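PDB 6NPS: AxyAgu115A from Amphibacillus xylanus NBRC 15112, which probably acts as a family GH115 alpha-glucuronidase, a glycoside hydrolase that removes glucuronic acid side groups from glucuronoxylan. Local coordinates for residues D749-Q754 / V772-N777; F692-V697 / V788-Y793; S18-Y23 / E52-R57. The protein carries 3 engineered substitutions. All coordinates share one frame; numbering follows the deposited sequence.

Contact 1: D749-Q754 / V772-N777; sequences DGLADQ and VPVVNN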
loop_
_atom_site.group_PDB
_atom_site.type_symbol
_atom_site.label_atom_id
_atom_site.label_comp_id
_atom_site.label_asym_id
_atom_site.label_seq_id
_atom_site.Cartn_x
_atom_site.Cartn_y
_atom_site.Cartn_z
ATOM N N ASP A 749 45.115 -2.270 7.337
ATOM C CA ASP A 749 46.535 -2.476 7.629
ATOM C C ASP A 749 46.802 -2.264 9.117
ATOM O O ASP A 749 46.804 -1.128 9.603
ATOM C CB ASP A 749 47.373 -1.530 6.772
ATOM C CG ASP A 749 48.899 -1.838 6.834
ATOM O OD1 ASP A 749 49.301 -3.010 7.036
ATOM O OD2 ASP A 749 49.698 -0.882 6.688
ATOM N N GLY A 750 47.084 -3.347 9.851
ATOM C CA GLY A 750 47.374 -3.214 11.278
ATOM C C GLY A 750 46.137 -3.114 12.159
ATOM O O GLY A 750 46.262 -2.879 13.363
ATOM N N LEU A 751 44.962 -3.304 11.589
ATOM C CA LEU A 751 43.708 -3.258 12.334
ATOM C C LEU A 751 43.464 -4.577 13.068
ATOM O O LEU A 751 43.607 -5.665 12.487
ATOM C CB LEU A 751 42.572 -2.983 11.361
ATOM C CG LEU A 751 41.161 -2.619 11.816
ATOM C CD1 LEU A 751 41.232 -1.285 12.518
ATOM C CD2 LEU A 751 40.282 -2.531 10.603
ATOM N N ALA A 752 43.051 -4.473 14.333
ATOM C CA ALA A 752 42.765 -5.646 15.157
ATOM C C ALA A 752 41.651 -6.489 14.550
ATOM O O ALA A 752 40.901 -6.047 13.673
ATOM C CB ALA A 752 42.376 -5.220 16.582
ATOM N N ASP A 753 41.546 -7.727 15.034
ATOM C CA ASP A 753 40.588 -8.663 14.469
ATOM C C ASP A 753 39.159 -8.145 14.549
ATOM O O ASP A 753 38.373 -8.392 13.633
ATOM C CB ASP A 753 40.699 -10.010 15.174
ATOM C CG ASP A 753 41.916 -10.816 14.717
ATOM O OD1 ASP A 753 42.258 -11.807 15.400
ATOM O OD2 ASP A 753 42.522 -10.475 13.671
ATOM N N GLN A 754 38.798 -7.427 15.610
ATOM C CA GLN A 754 37.495 -6.780 15.679
ATOM C C GLN A 754 37.650 -5.336 16.113
ATOM O O GLN A 754 38.377 -5.047 17.065
ATOM C CB GLN A 754 36.551 -7.537 16.608
ATOM C CG GLN A 754 36.039 -8.807 15.948
ATOM C CD GLN A 754 35.275 -9.696 16.886
ATOM O OE1 GLN A 754 34.731 -9.231 17.891
ATOM N NE2 GLN A 754 35.225 -10.986 16.570
ATOM N N VAL A 772 30.051 1.409 12.399
ATOM C CA VAL A 772 30.766 0.607 11.412
ATOM C C VAL A 772 31.588 -0.444 12.150
ATOM O O VAL A 772 32.749 -0.201 12.496
ATOM C CB VAL A 772 31.637 1.491 10.505
ATOM C CG1 VAL A 772 32.317 0.656 9.373
ATOM C CG2 VAL A 772 30.789 2.635 9.906
ATOM N N PRO A 773 31.037 -1.630 12.395
ATOM C CA PRO A 773 31.838 -2.714 12.973
ATOM C C PRO A 773 32.620 -3.438 11.882
ATOM O O PRO A 773 32.175 -3.570 10.743
ATOM C CB PRO A 773 30.776 -3.621 13.608
ATOM C CG PRO A 773 29.583 -3.467 12.668
ATOM C CD PRO A 773 29.625 -2.028 12.153
ATOM N N VAL A 774 33.802 -3.914 12.240
ATOM C CA VAL A 774 34.730 -4.482 11.271
ATOM C C VAL A 774 35.226 -5.825 11.785
ATOM O O VAL A 774 35.580 -5.945 12.957
ATOM C CB VAL A 774 35.933 -3.536 11.011
ATOM C CG1 VAL A 774 36.920 -4.209 10.037
ATOM C CG2 VAL A 774 35.455 -2.211 10.429
ATOM N N VAL A 775 35.281 -6.819 10.906
ATOM C CA VAL A 775 35.989 -8.069 11.167
ATOM C C VAL A 775 37.227 -8.096 10.269
ATOM O O VAL A 775 37.135 -7.899 9.050
ATOM C CB VAL A 775 35.078 -9.291 10.931
ATOM C CG1 VAL A 775 35.905 -10.576 10.878
ATOM C CG2 VAL A 775 33.984 -9.374 12.025
ATOM N N ASN A 776 38.400 -8.284 10.869
ATOM C CA ASN A 776 39.639 -8.283 10.112
ATOM C C ASN A 776 40.406 -9.588 10.281
ATOM O O ASN A 776 41.553 -9.690 9.831
ATOM C CB ASN A 776 40.499 -7.081 10.547
ATOM C CG ASN A 776 41.471 -6.634 9.481
ATOM O OD1 ASN A 776 41.151 -6.580 8.296
ATOM N ND2 ASN A 776 42.690 -6.335 9.903
ATOM N N ASN A 777 39.841 -10.525 11.027
ATOM C CA ASN A 777 40.272 -11.905 11.080
ATOM C C ASN A 777 39.984 -12.541 9.733
ATOM O O ASN A 777 38.827 -12.595 9.325
ATOM C CB ASN A 777 39.472 -12.594 12.179
ATOM C CG ASN A 777 40.071 -13.883 12.618
ATOM O OD1 ASN A 777 40.878 -14.474 11.894
ATOM N ND2 ASN A 777 39.693 -14.342 13.811
HETATM O O HOH W 1 37.385 -12.779 15.103
#

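Contact 2: F692-V697 / V788-Y793; sequences FLEPDV and VDTKGY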
loop_
_atom_site.group_PDB
_atom_site.type_symbol
_atom_site.label_atom_id
_atom_site.label_comp_id
_atom_site.label_asym_id
_atom_site.label_seq_id
_atom_site.Cartn_x
_atom_site.Cartn_y
_atom_site.Cartn_z
ATOM N N PHE A 692 31.659 -4.327 6.399
ATOM C CA PHE A 692 33.037 -4.723 6.717
ATOM C C PHE A 692 33.089 -5.861 7.718
ATOM O O PHE A 692 34.183 -6.264 8.109
ATOM C CB PHE A 692 33.846 -3.520 7.244
ATOM C CG PHE A 692 33.894 -2.377 6.264
ATOM C CD1 PHE A 692 34.783 -2.396 5.198
ATOM C CD2 PHE A 692 33.005 -1.306 6.374
ATOM C CE1 PHE A 692 34.811 -1.340 4.266
ATOM C CE2 PHE A 692 33.014 -0.272 5.449
ATOM C CZ PHE A 692 33.915 -0.285 4.398
ATOM N N LEU A 693 31.930 -6.408 8.111
ATOM C CA LEU A 693 31.907 -7.638 8.887
ATOM C C LEU A 693 32.396 -8.841 8.083
ATOM O O LEU A 693 32.664 -9.892 8.671
ATOM C CB LEU A 693 30.486 -7.872 9.423
ATOM C CG LEU A 693 30.053 -6.937 10.567
ATOM C CD1 LEU A 693 28.660 -7.245 11.043
ATOM C CD2 LEU A 693 31.035 -6.974 11.778
ATOM N N GLU A 694 32.557 -8.711 6.751
ATOM C CA GLU A 694 33.294 -9.754 6.023
ATOM C C GLU A 694 34.723 -9.303 5.758
ATOM O O GLU A 694 34.923 -8.228 5.177
ATOM C CB GLU A 694 32.581 -10.072 4.711
ATOM C CG GLU A 694 31.120 -10.396 5.009
ATOM C CD GLU A 694 30.258 -10.870 3.821
ATOM O OE1 GLU A 694 30.336 -10.303 2.705
ATOM O OE2 GLU A 694 29.450 -11.794 4.042
ATOM N N PRO A 695 35.717 -10.113 6.139
ATOM C CA PRO A 695 37.121 -9.664 6.104
ATOM C C PRO A 695 37.635 -9.260 4.733
ATOM O O PRO A 695 38.589 -8.479 4.661
ATOM C CB PRO A 695 37.904 -10.885 6.610
ATOM C CG PRO A 695 36.915 -11.863 7.066
ATOM C CD PRO A 695 35.594 -11.540 6.469
ATOM N N ASP A 696 37.075 -9.764 3.646
ATOM C CA ASP A 696 37.594 -9.416 2.338
ATOM C C ASP A 696 36.836 -8.280 1.671
ATOM O O ASP A 696 37.069 -8.015 0.488
ATOM C CB ASP A 696 37.595 -10.645 1.419
ATOM C CG ASP A 696 36.210 -11.237 1.204
ATOM O OD1 ASP A 696 35.238 -10.839 1.889
ATOM O OD2 ASP A 696 36.105 -12.137 0.342
ATOM N N VAL A 697 35.937 -7.594 2.378
ATOM C CA VAL A 697 35.208 -6.483 1.786
ATOM C C VAL A 697 35.924 -5.169 2.107
ATOM O O VAL A 697 36.313 -4.904 3.256
ATOM C CB VAL A 697 33.746 -6.481 2.244
ATOM C CG1 VAL A 697 33.027 -5.245 1.733
ATOM C CG2 VAL A 697 33.064 -7.751 1.696
ATOM N N VAL A 788 31.834 -18.546 7.345
ATOM C CA VAL A 788 32.042 -18.020 8.700
ATOM C C VAL A 788 30.924 -17.024 8.984
ATOM O O VAL A 788 30.791 -16.026 8.270
ATOM C CB VAL A 788 33.418 -17.355 8.874
ATOM C CG1 VAL A 788 33.554 -16.799 10.314
ATOM C CG2 VAL A 788 34.560 -18.350 8.655
ATOM N N ASP A 789 30.115 -17.301 10.011
ATOM C CA ASP A 789 29.033 -16.398 10.403
ATOM C C ASP A 789 29.603 -15.141 11.058
ATOM O O ASP A 789 30.002 -15.167 12.221
ATOM C CB ASP A 789 28.064 -17.094 11.359
ATOM C CG ASP A 789 26.904 -16.168 11.825
ATOM O OD1 ASP A 789 26.918 -14.940 11.543
ATOM O OD2 ASP A 789 25.952 -16.681 12.465
ATOM N N THR A 790 29.579 -14.018 10.354
ATOM C CA THR A 790 29.862 -12.758 11.010
ATOM C C THR A 790 28.693 -11.783 11.005
ATOM O O THR A 790 28.696 -10.855 11.813
ATOM C CB THR A 790 31.072 -12.080 10.361
ATOM O OG1 THR A 790 30.792 -11.852 8.973
ATOM C CG2 THR A 790 32.293 -12.952 10.494
ATOM N N LYS A 791 27.698 -11.960 10.135
ATOM C CA LYS A 791 26.586 -11.023 10.041
ATOM C C LYS A 791 25.341 -11.494 10.784
ATOM O O LYS A 791 24.314 -10.802 10.756
ATOM C CB LYS A 791 26.221 -10.770 8.567
ATOM C CG LYS A 791 27.280 -10.038 7.764
ATOM C CD LYS A 791 26.813 -9.816 6.334
ATOM C CE LYS A 791 27.592 -8.682 5.697
ATOM N NZ LYS A 791 27.060 -8.339 4.352
ATOM N N GLY A 792 25.393 -12.633 11.457
ATOM C CA GLY A 792 24.194 -13.181 12.060
ATOM C C GLY A 792 23.474 -14.211 11.212
ATOM O O GLY A 792 22.420 -14.705 11.624
ATOM N N TYR A 793 24.002 -14.547 10.043
ATOM C CA TYR A 793 23.394 -15.587 9.215
ATOM C C TYR A 793 24.449 -16.006 8.214
ATOM O O TYR A 793 25.437 -15.303 8.026
ATOM C CB TYR A 793 22.116 -15.115 8.510
ATOM C CG TYR A 793 22.367 -14.016 7.516
ATOM C CD1 TYR A 793 22.417 -12.676 7.928
ATOM C CD2 TYR A 793 22.608 -14.301 6.175
ATOM C CE1 TYR A 793 22.666 -11.663 7.010
ATOM C CE2 TYR A 793 22.861 -13.289 5.258
ATOM C CZ TYR A 793 22.899 -11.983 5.685
ATOM O OH TYR A 793 23.135 -10.986 4.771
HETATM O O HOH W 2 29.705 -7.450 3.352
HETATM O O HOH W 3 29.527 -13.210 6.207
HETATM O O HOH W 4 27.073 -10.706 2.541
#

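Contact 3: S18-Y23 / E52-R57; sequences SGALFY and EATKDR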
loop_
_atom_site.group_PDB
_atom_site.type_symbol
_atom_site.label_atom_id
_atom_site.label_comp_id
_atom_site.label_asym_id
_atom_site.label_seq_id
_atom_site.Cartn_x
_atom_site.Cartn_y
_atom_site.Cartn_z
ATOM N N SER A 18 27.351 -26.956 -67.621
ATOM C CA SER A 18 27.391 -28.168 -68.428
ATOM C C SER A 18 26.064 -28.923 -68.433
ATOM O O SER A 18 25.864 -29.788 -69.287
ATOM C CB SER A 18 28.493 -29.104 -67.929
ATOM O OG SER A 18 28.269 -29.524 -66.585
ATOM N N GLY A 19 25.159 -28.612 -67.517
ATOM C CA GLY A 19 23.875 -29.276 -67.499
ATOM C C GLY A 19 23.153 -28.956 -66.212
ATOM O O GLY A 19 23.602 -28.124 -65.415
ATOM N N ALA A 20 22.029 -29.629 -66.027
ATOM C CA ALA A 20 21.221 -29.401 -64.854
ATOM C C ALA A 20 21.884 -30.012 -63.627
ATOM O O ALA A 20 22.534 -31.057 -63.698
ATOM C CB ALA A 20 19.818 -29.997 -65.048
ATOM N N LEU A 21 21.697 -29.348 -62.490
ATOM C CA LEU A 21 22.330 -29.781 -61.253
ATOM C C LEU A 21 21.617 -30.980 -60.627
ATOM O O LEU A 21 22.265 -31.949 -60.214
ATOM C CB LEU A 21 22.352 -28.623 -60.261
ATOM C CG LEU A 21 22.903 -29.008 -58.897
ATOM C CD1 LEU A 21 24.403 -29.421 -59.059
ATOM C CD2 LEU A 21 22.724 -27.837 -57.941
ATOM N N PHE A 22 20.289 -30.914 -60.516
ATOM C CA PHE A 22 19.494 -31.923 -59.821
ATOM C C PHE A 22 18.865 -32.863 -60.833
ATOM O O PHE A 22 18.441 -32.442 -61.913
ATOM C CB PHE A 22 18.373 -31.306 -58.981
ATOM C CG PHE A 22 18.843 -30.721 -57.681
ATOM C CD1 PHE A 22 19.475 -29.503 -57.657
ATOM C CD2 PHE A 22 18.653 -31.400 -56.480
ATOM C CE1 PHE A 22 19.896 -28.941 -56.469
ATOM C CE2 PHE A 22 19.085 -30.842 -55.272
ATOM C CZ PHE A 22 19.731 -29.620 -55.280
ATOM N N TYR A 23 18.793 -34.132 -60.463
ATOM C CA TYR A 23 18.160 -35.152 -61.278
ATOM C C TYR A 23 16.790 -35.449 -60.688
ATOM O O TYR A 23 16.642 -35.504 -59.464
ATOM C CB TYR A 23 19.018 -36.406 -61.307
ATOM C CG TYR A 23 18.396 -37.544 -62.102
ATOM C CD1 TYR A 23 18.076 -37.387 -63.441
ATOM C CD2 TYR A 23 18.112 -38.759 -61.494
ATOM C CE1 TYR A 23 17.494 -38.424 -64.180
ATOM C CE2 TYR A 23 17.539 -39.826 -62.237
ATOM C CZ TYR A 23 17.230 -39.639 -63.566
ATOM O OH TYR A 23 16.667 -40.680 -64.269
ATOM N N GLU A 52 18.875 -25.877 -61.848
ATOM C CA GLU A 52 17.805 -26.539 -62.581
ATOM C C GLU A 52 17.848 -28.065 -62.507
ATOM O O GLU A 52 18.913 -28.681 -62.555
ATOM C CB GLU A 52 17.807 -26.089 -64.044
ATOM C CG GLU A 52 16.489 -25.494 -64.512
ATOM C CD GLU A 52 15.310 -26.411 -64.253
ATOM O OE1 GLU A 52 14.514 -26.637 -65.190
ATOM O OE2 GLU A 52 15.179 -26.906 -63.115
ATOM N N ALA A 53 16.663 -28.652 -62.391
ATOM C CA ALA A 53 16.468 -30.092 -62.330
ATOM C C ALA A 53 16.124 -30.615 -63.715
ATOM O O ALA A 53 15.558 -29.898 -64.543
ATOM C CB ALA A 53 15.346 -30.468 -61.341
ATOM N N THR A 54 16.487 -31.861 -63.985
ATOM C CA THR A 54 16.121 -32.474 -65.253
ATOM C C THR A 54 15.700 -33.916 -65.025
ATOM O O THR A 54 16.141 -34.561 -64.071
ATOM C CB THR A 54 17.255 -32.437 -66.277
ATOM O OG1 THR A 54 16.786 -32.976 -67.522
ATOM C CG2 THR A 54 18.430 -33.251 -65.795
ATOM N N LYS A 55 14.825 -34.412 -65.903
ATOM C CA LYS A 55 14.488 -35.827 -65.924
ATOM C C LYS A 55 15.329 -36.620 -66.913
ATOM O O LYS A 55 15.298 -37.853 -66.878
ATOM C CB LYS A 55 13.004 -36.015 -66.256
ATOM C CG LYS A 55 12.082 -35.270 -65.322
ATOM C CD LYS A 55 10.690 -35.126 -65.923
ATOM C CE LYS A 55 10.009 -33.837 -65.462
ATOM N NZ LYS A 55 8.719 -33.594 -66.178
ATOM N N ASP A 56 16.081 -35.955 -67.782
ATOM C CA ASP A 56 16.914 -36.623 -68.776
ATOM C C ASP A 56 18.332 -36.735 -68.226
ATOM O O ASP A 56 18.965 -35.717 -67.901
ATOM C CB ASP A 56 16.885 -35.850 -70.096
ATOM C CG ASP A 56 17.658 -36.544 -71.221
ATOM O OD1 ASP A 56 18.669 -37.227 -70.944
ATOM O OD2 ASP A 56 17.258 -36.396 -72.397
ATOM N N ARG A 57 18.829 -37.940 -68.112
ATOM C CA ARG A 57 20.154 -38.126 -67.579
ATOM C C ARG A 57 21.270 -37.543 -68.423
ATOM O O ARG A 57 22.313 -37.231 -67.933
ATOM C CB ARG A 57 20.427 -39.574 -67.299
ATOM C CG ARG A 57 19.735 -40.062 -66.076
ATOM C CD ARG A 57 19.056 -41.367 -66.318
ATOM N NE ARG A 57 19.902 -42.434 -65.876
ATOM C CZ ARG A 57 19.596 -43.253 -64.902
ATOM N NH1 ARG A 57 18.480 -43.112 -64.280
ATOM N NH2 ARG A 57 20.410 -44.209 -64.580
HETATM O O HOH W 5 21.561 -26.206 -62.766
HETATM O O HOH W 6 15.773 -41.307 -67.054
#

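Contact 1: D749-Q754 / V772-N777
N776 meets the loop 749-754 with both its backbone and its side chain. Its N donates to D753 O at 2.8 Å, nearly straight at 170°, while its ND2 reaches L751 O, also 2.8 Å away. L751 O lies close to the plane of the N776 amide, so the NH2 group points at it in plane, although from the carbonyl's side the donor is tilted from the C=O plane. With CG anti to the backbone N (chi1 -155°), the amide is carried out to the loop, and R748, which donates to N776 OD1, holds its other end.

Beside this pair, the D753 carboxylate stacks on the N777 amide with planes 12° apart, D753 CG lying 3.9 Å from N777 CB. The L751 and V774 side chains cross at about a right angle, CD2 to CG1 3.8 Å, and both also touch W722 and V746. Farther along, Q754 faces V775 as an antiparallel non-hydrogen-bonded pair, with CA atoms 4.9 Å apart, and one water accepts from both Q754 NE2 and N777 ND2.

Backbone bonding thus continues one residue past the last bridge, and the N776 amide extends it with NH2 and OD1 both used, whereas N777 N is buried without a partner.

Contact 2: F692-V697 / V788-Y793
L693 and T790 make the direct polar link between the two segments. T790 OG1 donates to L693 O over 2.7 Å, and it arrives from above the carbonyl plane, 59° out of it, instead of along a lone pair. The chi1 of 59° sets OG1 between the backbone N and the carbonyl carbon of T790, which places the hydroxyl against L693 O.

Apolar contact is lighter: L693 CB approaches K791 CG at 4.2 Å. Separate from it is a van der Waals contact along the chains, where the CD-CE part of K791 passes across E694 at about a right angle, CE lying 3.9 Å from E694 CD.

The charged ends meet through solvent. K791 NZ and E694 OE1 are 4.2 Å apart, beyond a salt bridge, and two waters span the gap: one accepts from NZ and donates to OE1, the other accepts from NZ and donates to OE2. A third water donates to E694 OE2 at 2.6 Å and, weakly, to T790 OG1. The direct charged partner of E694 OE1 is R968, at the C terminus, which also forms a salt bridge with D696. This positive surrounding would probably favour an ionised carboxylate.

A type I turn (V697 N to E694 O) shapes 692-697, and an Asx motif (G792 N to D789 OD1) shapes 788-793.

The contact joins the loop between strands 686-688 and 700-706 to that between 786-788 and 794-797, the latter within the C-terminal family region. Strand 766-775 lies against L693 through P773 and V775, while F692 packs on V744 and V746 of strand 739-746.

Contact 3: S18-Y23 / E52-R57
Strands 20-23 and 53-54 are the parallel pair of a beta-alpha-beta unit whose crossover is helix 30-47. F22 pairs with A53 and Y23 with T54, at CA-CA distances of 4.3 and 5.2 Å. T54 N donates to F22 O over 2.9 Å. E52 O receives two weak bonds, from L21 N and F22 N, where the chain turns a corner at 21 and 22.

At the end of strand 20-23, Y23 makes the largest contribution, its side chain passing beyond the two-residue strand 53-54. A chi1 of 178° swings the ring away from its own amide N, and it extends alongside the chain that follows T54, where CE1 comes to 3.4 Å from R57 CG. The R57 chain, bent at chi2 and chi3, brings its guanidinium edge-on to the phenol oxygen, the two planes 88° apart; Y23 OH and R57 NH1 are 3.0 Å apart. R57 NH2 has its salt bridge with E78. Were Y23 an alanine, R57 CG and CD would probably lose the surface they lie against and a gap would open beside strand 20-23, though E78 could still hold NH2.

T54 OG1 accepts from D56 N, an ST turn just before R57, and T54 CG2 packs on A20 CB at 3.6 Å.

F22 and A53 share M40 of helix 30-47, Y23 meets L66 of strand 64-69, and Y23 and R57 both rest on L75 of helix 74-81.

Overall arrangement
From the N terminus, contact 3 comes first: it closes a loop of 28 residues, 18 of them in helix, and joins the two strands of an N-terminal beta-alpha-beta unit. Contact 2 opens next at 692-697 and closes 90 residues later at 788-793. Contact 1 opens and closes within that span, its own 17-residue loop being nearly all strand. The two meet in space, with centres about 11 Å apart: V775 N probably bonds to F692 O. Contact 2 thus links 692-697, which leans on the hairpin 754-775 at V775, to the C-terminal family region. Contact 3 lies across the chain's centre, about 84 Å from contact 1 and 76 Å from contact 2, between centres.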